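Diaminopropionate ammonia-lyase (Escherichia coli, PDB 4D9I) uses pyridoxal 5'-phosphate to catalyse the alpha,beta-elimination of both L- and D-2,3-diaminopropionate, giving pyruvate and ammonia, and works as a homodimer. Local coordinates at residues Leu63-Ser68 with Ala207-Glu212; Leu100-Leu105 with Gln132-Asn137; Gly239-Leu244 with Leu253-Val258. All coordinates share one frame; numbering follows the deposited sequence.

Contact 1: Leu63-Ser68 with Ala207-Glu212; sequences LVKDES and ATLADE
The carboxylate of E212 meets K65 through OE1: the ammonium nitrogen K65 NZ sits 3.0 Å from E212 OE1 on its anti lone pair, the side away from OE2, in a salt bridge. The other oxygen, E212 OE2, bonds to Y42 OH. The second flat group, the carboxylate of E67, brings OE2 to 3.5 Å from L209 CB and takes a hydrogen bond from T45 OG1. K65 leaves the strand with CG anti to the backbone N and then bends at chi2 (59°), which lays CE 3.4 Å from L209 O; the lysine and E212 side chains cross at about a right angle. The segments belong to strand 61-66, between strands 370-375 and 47-49 in the mixed sheet of this fold type II enzyme, and to helix 208-220, packed on the sheet with L209 against I374. E67 OE2 and E212 OE1 are 4.5 Å apart, a like-charge pair probably tolerated because R70 forms salt bridges with both glutamates. K65 NZ also bonds to T45 O and Q216 OE1. Where the strand ends, D66 forms an Asx turn: its OD1 accepts from S68 N and S68 OG on one face of the carboxylate.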
# COMPACT_ATOMS: atom_id res chain seq x y z
N LEU B 63 -1.08 16.91 -6.68
CA LEU B 63 -1.88 16.41 -7.78
C LEU B 63 -1.01 15.47 -8.58
O LEU B 63 0.08 15.86 -9.02
CB LEU B 63 -2.36 17.56 -8.67
CG LEU B 63 -3.12 18.68 -7.94
CD1 LEU B 63 -3.27 19.87 -8.87
CD2 LEU B 63 -4.47 18.19 -7.43
N VAL B 64 -1.47 14.24 -8.75
CA VAL B 64 -0.66 13.23 -9.46
C VAL B 64 -1.35 12.85 -10.75
O VAL B 64 -2.45 12.26 -10.75
CB VAL B 64 -0.42 11.96 -8.61
CG1 VAL B 64 0.48 10.97 -9.37
CG2 VAL B 64 0.19 12.33 -7.26
N LYS B 65 -0.67 13.16 -11.85
CA LYS B 65 -1.08 12.68 -13.16
C LYS B 65 -0.71 11.21 -13.31
O LYS B 65 0.50 10.86 -13.37
CB LYS B 65 -0.41 13.55 -14.24
CG LYS B 65 -0.95 13.38 -15.66
CD LYS B 65 -2.44 13.67 -15.80
CE LYS B 65 -2.85 13.72 -17.27
NZ LYS B 65 -4.32 13.62 -17.46
N ASP B 66 -1.74 10.35 -13.40
CA ASP B 66 -1.59 8.90 -13.34
C ASP B 66 -1.57 8.25 -14.73
O ASP B 66 -2.61 7.88 -15.30
CB ASP B 66 -2.69 8.29 -12.45
CG ASP B 66 -2.57 6.79 -12.31
OD1 ASP B 66 -1.54 6.21 -12.75
OD2 ASP B 66 -3.49 6.17 -11.73
N GLU B 67 -0.36 8.10 -15.26
CA GLU B 67 -0.16 7.65 -16.63
C GLU B 67 -0.16 6.14 -16.74
O GLU B 67 0.02 5.59 -17.83
CB GLU B 67 1.10 8.29 -17.24
CG GLU B 67 0.91 9.77 -17.59
CD GLU B 67 -0.13 9.98 -18.69
OE1 GLU B 67 -0.15 9.19 -19.67
OE2 GLU B 67 -0.95 10.92 -18.57
N SER B 68 -0.41 5.46 -15.62
CA SER B 68 -0.63 4.02 -15.67
C SER B 68 -1.92 3.69 -16.44
O SER B 68 -2.10 2.55 -16.91
CB SER B 68 -0.67 3.38 -14.27
OG SER B 68 -1.90 3.65 -13.61
N ALA B 207 3.37 16.01 -24.72
CA ALA B 207 2.74 17.21 -24.15
C ALA B 207 1.23 17.07 -23.95
O ALA B 207 0.62 17.88 -23.20
CB ALA B 207 3.05 18.43 -25.00
N THR B 208 0.62 16.12 -24.64
CA THR B 208 -0.80 15.78 -24.42
C THR B 208 -1.12 15.58 -22.95
O THR B 208 -2.17 16.01 -22.50
CB THR B 208 -1.22 14.52 -25.23
OG1 THR B 208 -1.36 14.87 -26.61
CG2 THR B 208 -2.56 13.96 -24.77
N LEU B 209 -0.23 14.92 -22.21
CA LEU B 209 -0.47 14.66 -20.78
C LEU B 209 -0.49 15.96 -20.00
O LEU B 209 -1.23 16.09 -19.03
CB LEU B 209 0.52 13.65 -20.18
CG LEU B 209 1.95 14.06 -19.83
CD1 LEU B 209 2.02 14.59 -18.41
CD2 LEU B 209 2.92 12.88 -20.00
N ALA B 210 0.32 16.93 -20.43
CA ALA B 210 0.35 18.23 -19.78
C ALA B 210 -0.90 19.05 -20.17
O ALA B 210 -1.52 19.71 -19.30
CB ALA B 210 1.63 18.99 -20.15
N ASP B 211 -1.28 19.02 -21.45
CA ASP B 211 -2.52 19.67 -21.91
C ASP B 211 -3.74 19.16 -21.11
O ASP B 211 -4.53 19.97 -20.59
CB ASP B 211 -2.75 19.48 -23.42
CG ASP B 211 -3.99 20.22 -23.92
OD1 ASP B 211 -3.86 21.38 -24.31
OD2 ASP B 211 -5.11 19.65 -23.91
N GLU B 212 -3.85 17.84 -20.99
CA GLU B 212 -4.92 17.23 -20.19
C GLU B 212 -4.90 17.70 -18.74
O GLU B 212 -5.94 18.06 -18.19
CB GLU B 212 -4.83 15.71 -20.20
CG GLU B 212 -5.17 15.04 -21.52
CD GLU B 212 -4.90 13.55 -21.47
OE1 GLU B 212 -4.55 13.04 -20.36
OE2 GLU B 212 -5.05 12.87 -22.53

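Contact 2: Leu100-Leu105 with Gln132-Asn137; sequences LSFEHL and QQLGQN
With CG anti to the backbone N (chi1 -167°), the ring end of F102 reaches Q133 and L134. L134 CD2 lies over one face as a CH-pi contact, 4.2 Å from the ring centroid of F102 and displaced toward the rim. The edge belongs to Q133: its CB is 3.8 Å from F102 CE1. The glutamine chain bends at chi2 (-64°), and its NE2 arrives in the plane of the ring, also 3.8 Å from F102 CE1, with amide and ring planes only 17° apart. L134 presents a single methyl to two residues, since CD2 also touches L105 CB at 3.9 Å. Both segments are helix ends. S101 is the N-cap of helix 102-106, its OG accepting from H104 N, whereas helix 122-133 stops in a Schellman motif with G135, at positive phi, as the C-prime residue. Just beyond, Q136 NE2 donates to L134 O at 3.0 Å from above the carbonyl plane, and Q136 OE1 accepts from M113 N, tying the turn to the four-stranded parallel sheet that N137 enters. Across the segments the contact is mainly apolar: the L134 methyl lies against F102 and L105, while Q133 puts CB and its amide nitrogen at the ring edge; its hold therefore comes from van der Waals and CH-pi fit, while polar bonds within each segment shape the two ends.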
# COMPACT_ATOMS: atom_id res chain seq x y z
N LEU B 100 -6.87 13.31 -40.93
CA LEU B 100 -7.33 11.93 -41.08
C LEU B 100 -7.49 11.26 -39.72
O LEU B 100 -7.01 11.77 -38.71
CB LEU B 100 -6.40 11.14 -42.01
CG LEU B 100 -4.89 11.13 -41.71
CD1 LEU B 100 -4.56 10.41 -40.41
CD2 LEU B 100 -4.14 10.52 -42.88
N SER B 101 -8.18 10.12 -39.70
CA SER B 101 -8.32 9.34 -38.47
C SER B 101 -7.22 8.30 -38.37
O SER B 101 -6.63 7.90 -39.37
CB SER B 101 -9.70 8.66 -38.43
OG SER B 101 -9.91 7.84 -39.57
N PHE B 102 -6.96 7.84 -37.15
CA PHE B 102 -6.02 6.77 -36.86
C PHE B 102 -6.46 5.48 -37.54
O PHE B 102 -5.62 4.72 -38.02
CB PHE B 102 -5.92 6.57 -35.34
CG PHE B 102 -4.77 5.71 -34.90
CD1 PHE B 102 -4.97 4.40 -34.47
CD2 PHE B 102 -3.47 6.22 -34.89
CE1 PHE B 102 -3.90 3.62 -34.05
CE2 PHE B 102 -2.40 5.44 -34.46
CZ PHE B 102 -2.62 4.14 -34.03
N GLU B 103 -7.77 5.24 -37.59
CA GLU B 103 -8.33 4.08 -38.29
C GLU B 103 -8.11 4.16 -39.79
O GLU B 103 -7.81 3.15 -40.43
CB GLU B 103 -9.82 3.90 -37.98
CG GLU B 103 -10.47 2.75 -38.74
CD GLU B 103 -11.77 2.27 -38.11
OE1 GLU B 103 -12.27 2.92 -37.17
OE2 GLU B 103 -12.29 1.23 -38.57
N HIS B 104 -8.23 5.36 -40.36
CA HIS B 104 -7.86 5.54 -41.77
C HIS B 104 -6.42 5.17 -41.97
O HIS B 104 -6.07 4.54 -42.98
CB HIS B 104 -8.13 6.96 -42.25
CG HIS B 104 -9.58 7.23 -42.56
ND1 HIS B 104 -10.21 8.36 -42.16
CD2 HIS B 104 -10.53 6.48 -43.24
CE1 HIS B 104 -11.49 8.33 -42.57
NE2 HIS B 104 -11.69 7.18 -43.23
N LEU B 105 -5.57 5.55 -41.02
CA LEU B 105 -4.14 5.19 -41.06
C LEU B 105 -3.91 3.69 -40.92
O LEU B 105 -3.12 3.12 -41.68
CB LEU B 105 -3.34 5.93 -39.97
CG LEU B 105 -2.62 7.23 -40.34
CD1 LEU B 105 -1.83 7.76 -39.16
CD2 LEU B 105 -1.70 7.01 -41.54
N GLN B 132 2.10 -2.34 -34.46
CA GLN B 132 1.04 -3.36 -34.52
C GLN B 132 -0.28 -2.77 -35.02
O GLN B 132 -0.87 -3.27 -35.96
CB GLN B 132 0.83 -4.07 -33.17
CG GLN B 132 0.01 -5.37 -33.27
CD GLN B 132 -0.37 -5.97 -31.91
OE1 GLN B 132 -0.43 -5.27 -30.89
NE2 GLN B 132 -0.65 -7.27 -31.89
N GLN B 133 -0.72 -1.68 -34.39
CA GLN B 133 -1.91 -0.94 -34.82
C GLN B 133 -1.92 -0.57 -36.31
O GLN B 133 -2.92 -0.75 -37.01
CB GLN B 133 -2.05 0.34 -33.97
CG GLN B 133 -2.45 0.08 -32.53
CD GLN B 133 -3.83 -0.55 -32.40
OE1 GLN B 133 -4.00 -1.56 -31.71
NE2 GLN B 133 -4.81 0.04 -33.05
N LEU B 134 -0.80 -0.05 -36.81
CA LEU B 134 -0.74 0.44 -38.18
C LEU B 134 -0.36 -0.61 -39.22
O LEU B 134 -0.19 -0.29 -40.41
CB LEU B 134 0.20 1.67 -38.27
CG LEU B 134 -0.29 2.87 -37.46
CD1 LEU B 134 0.58 4.09 -37.73
CD2 LEU B 134 -1.76 3.18 -37.73
N GLY B 135 -0.26 -1.87 -38.80
CA GLY B 135 0.10 -2.96 -39.73
C GLY B 135 1.52 -2.88 -40.26
O GLY B 135 1.80 -3.34 -41.37
N GLN B 136 2.41 -2.28 -39.48
CA GLN B 136 3.83 -2.15 -39.83
C GLN B 136 4.64 -3.11 -38.96
O GLN B 136 4.09 -3.77 -38.08
CB GLN B 136 4.32 -0.71 -39.62
CG GLN B 136 3.49 0.38 -40.31
CD GLN B 136 3.31 0.14 -41.80
OE1 GLN B 136 4.26 -0.16 -42.52
NE2 GLN B 136 2.06 0.28 -42.28
N ASN B 137 5.94 -3.21 -39.22
CA ASN B 137 6.82 -4.06 -38.42
C ASN B 137 7.64 -3.28 -37.39
O ASN B 137 7.92 -2.10 -37.59
CB ASN B 137 7.74 -4.87 -39.34
CG ASN B 137 6.98 -5.91 -40.13
OD1 ASN B 137 6.86 -5.80 -41.35
ND2 ASN B 137 6.44 -6.91 -39.45

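Contact 3: Gly239-Leu244 with Leu253-Val258; sequences GVLGYL and LHSIIV
L241 and S255 mark the closest backbone approach, with CA atoms 7.8 Å apart, and nearly one turn further along the helix L244 stands opposite L253 at 8.2 Å between CA atoms. Residues 239-244 are regular helix, held by the bonds Y243 N to G239 O and L244 N to V240 O; residues 254-258 are extended strand, with L253 as the loop residue that leads in. The two elements belong to a beta-alpha-beta unit in which strand 226-230 runs into helix 235-248 and then into strand 254-260, its parallel neighbour, so the contact packs the crossover helix onto its own sheet. L241, whose CG is anti to the backbone N (chi1 -177°), lowers CD1 onto S255 CB at 3.4 Å, tighter than ordinary carbon contact. Both L241 methyls face the serine oxygen from the same side, CD1 at 3.7 Å and CD2 at 3.9 Å from S255 OG. L253 answers from the loop: its CD2 rests 3.7 Å from L244 CB and, more loosely, 4.4 Å from L241 CD1. L241 also touches L229 of strand 226-230, and L244 touches V214 of helix 208-220. The small serine side chain is consistent with the close approach of L241, and S255 OG has its hydrogen bond outside the two segments; across them the contact is van der Waals packing, mostly of hydrocarbon groups, with the serine oxygen against the L241 methyls.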
# COMPACT_ATOMS: atom_id res chain seq x y z
N GLY B 239 9.59 18.20 -23.02
CA GLY B 239 8.29 18.34 -23.69
C GLY B 239 7.22 18.91 -22.78
O GLY B 239 6.49 19.84 -23.15
N VAL B 240 7.15 18.36 -21.57
CA VAL B 240 6.13 18.75 -20.61
C VAL B 240 6.40 20.15 -19.99
O VAL B 240 5.48 20.95 -19.90
CB VAL B 240 5.97 17.65 -19.55
CG1 VAL B 240 5.13 18.10 -18.35
CG2 VAL B 240 5.35 16.41 -20.20
N LEU B 241 7.64 20.42 -19.59
CA LEU B 241 7.97 21.74 -19.03
C LEU B 241 7.81 22.80 -20.11
O LEU B 241 7.39 23.93 -19.84
CB LEU B 241 9.36 21.77 -18.37
CG LEU B 241 9.76 23.09 -17.69
CD1 LEU B 241 8.92 23.42 -16.45
CD2 LEU B 241 11.24 23.17 -17.36
N GLY B 242 8.10 22.43 -21.35
CA GLY B 242 7.94 23.36 -22.47
C GLY B 242 6.49 23.81 -22.58
O GLY B 242 6.22 25.01 -22.68
N TYR B 243 5.57 22.85 -22.53
CA TYR B 243 4.13 23.14 -22.59
C TYR B 243 3.69 23.97 -21.38
O TYR B 243 3.04 25.00 -21.56
CB TYR B 243 3.28 21.87 -22.67
CG TYR B 243 1.78 22.14 -22.59
CD1 TYR B 243 1.11 22.20 -21.37
CD2 TYR B 243 1.04 22.38 -23.74
CE1 TYR B 243 -0.26 22.46 -21.31
CE2 TYR B 243 -0.32 22.64 -23.69
CZ TYR B 243 -0.97 22.68 -22.47
OH TYR B 243 -2.32 22.93 -22.46
N LEU B 244 4.04 23.51 -20.18
CA LEU B 244 3.58 24.14 -18.93
C LEU B 244 4.04 25.59 -18.81
O LEU B 244 3.28 26.48 -18.40
CB LEU B 244 4.08 23.35 -17.73
CG LEU B 244 3.43 21.98 -17.47
CD1 LEU B 244 4.08 21.28 -16.28
CD2 LEU B 244 1.93 22.11 -17.26
N LEU B 253 6.46 29.27 -12.36
CA LEU B 253 6.39 27.84 -12.14
C LEU B 253 7.70 27.33 -11.56
O LEU B 253 8.77 27.42 -12.18
CB LEU B 253 5.99 27.10 -13.42
CG LEU B 253 5.75 25.58 -13.35
CD1 LEU B 253 4.79 25.17 -12.23
CD2 LEU B 253 5.25 25.08 -14.70
N HIS B 254 7.61 26.80 -10.35
CA HIS B 254 8.80 26.28 -9.69
C HIS B 254 8.97 24.84 -10.10
O HIS B 254 8.34 23.95 -9.54
CB HIS B 254 8.70 26.44 -8.18
CG HIS B 254 9.99 26.12 -7.46
ND1 HIS B 254 10.55 26.97 -6.59
CD2 HIS B 254 10.83 25.01 -7.52
CE1 HIS B 254 11.69 26.43 -6.11
NE2 HIS B 254 11.87 25.24 -6.70
N SER B 255 9.79 24.63 -11.12
CA SER B 255 9.96 23.31 -11.68
C SER B 255 11.20 22.65 -11.11
O SER B 255 12.27 23.26 -11.04
CB SER B 255 10.05 23.37 -13.22
OG SER B 255 11.09 24.24 -13.62
N ILE B 256 11.05 21.38 -10.76
CA ILE B 256 12.11 20.61 -10.15
C ILE B 256 12.30 19.34 -10.97
O ILE B 256 11.38 18.53 -11.09
CB ILE B 256 11.76 20.24 -8.68
CG1 ILE B 256 11.52 21.50 -7.83
CG2 ILE B 256 12.89 19.46 -8.07
CD1 ILE B 256 10.60 21.28 -6.65
N ILE B 257 13.50 19.18 -11.51
CA ILE B 257 13.89 18.00 -12.29
C ILE B 257 14.51 16.99 -11.33
O ILE B 257 15.36 17.34 -10.50
CB ILE B 257 14.90 18.39 -13.38
CG1 ILE B 257 14.46 19.67 -14.10
CG2 ILE B 257 15.13 17.24 -14.37
CD1 ILE B 257 13.04 19.65 -14.67
N VAL B 258 14.05 15.74 -11.42
CA VAL B 258 14.47 14.71 -10.49
C VAL B 258 15.20 13.55 -11.17
O VAL B 258 14.67 12.93 -12.09
CB VAL B 258 13.23 14.18 -9.71
CG1 VAL B 258 13.67 13.15 -8.68
CG2 VAL B 258 12.52 15.34 -9.05

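Contacts 1 and 3 adjoin each other, their centres 12 Å apart, and both pack helices onto the seven-stranded mixed sheet. Helices 208-220 and 235-248 meet directly: A210 CB packs on Y243 CD1 at 3.5 Å, and D211 OD1 makes a weak hydrogen bond with Y243 OH at 2.9 Å. Contact 2 stands apart at the smaller parallel sheet, its centre 24 Å from that of contact 1 and 32 Å from that of contact 3. All three lie away from K77, the lysine that carries the pyridoxal phosphate, and D120, the probable proton acceptor for the L-isomer, although helix 122-133 of contact 2 begins just after D120. In contact 1, the L209 side chain is about 12 Å from a bound Tris molecule.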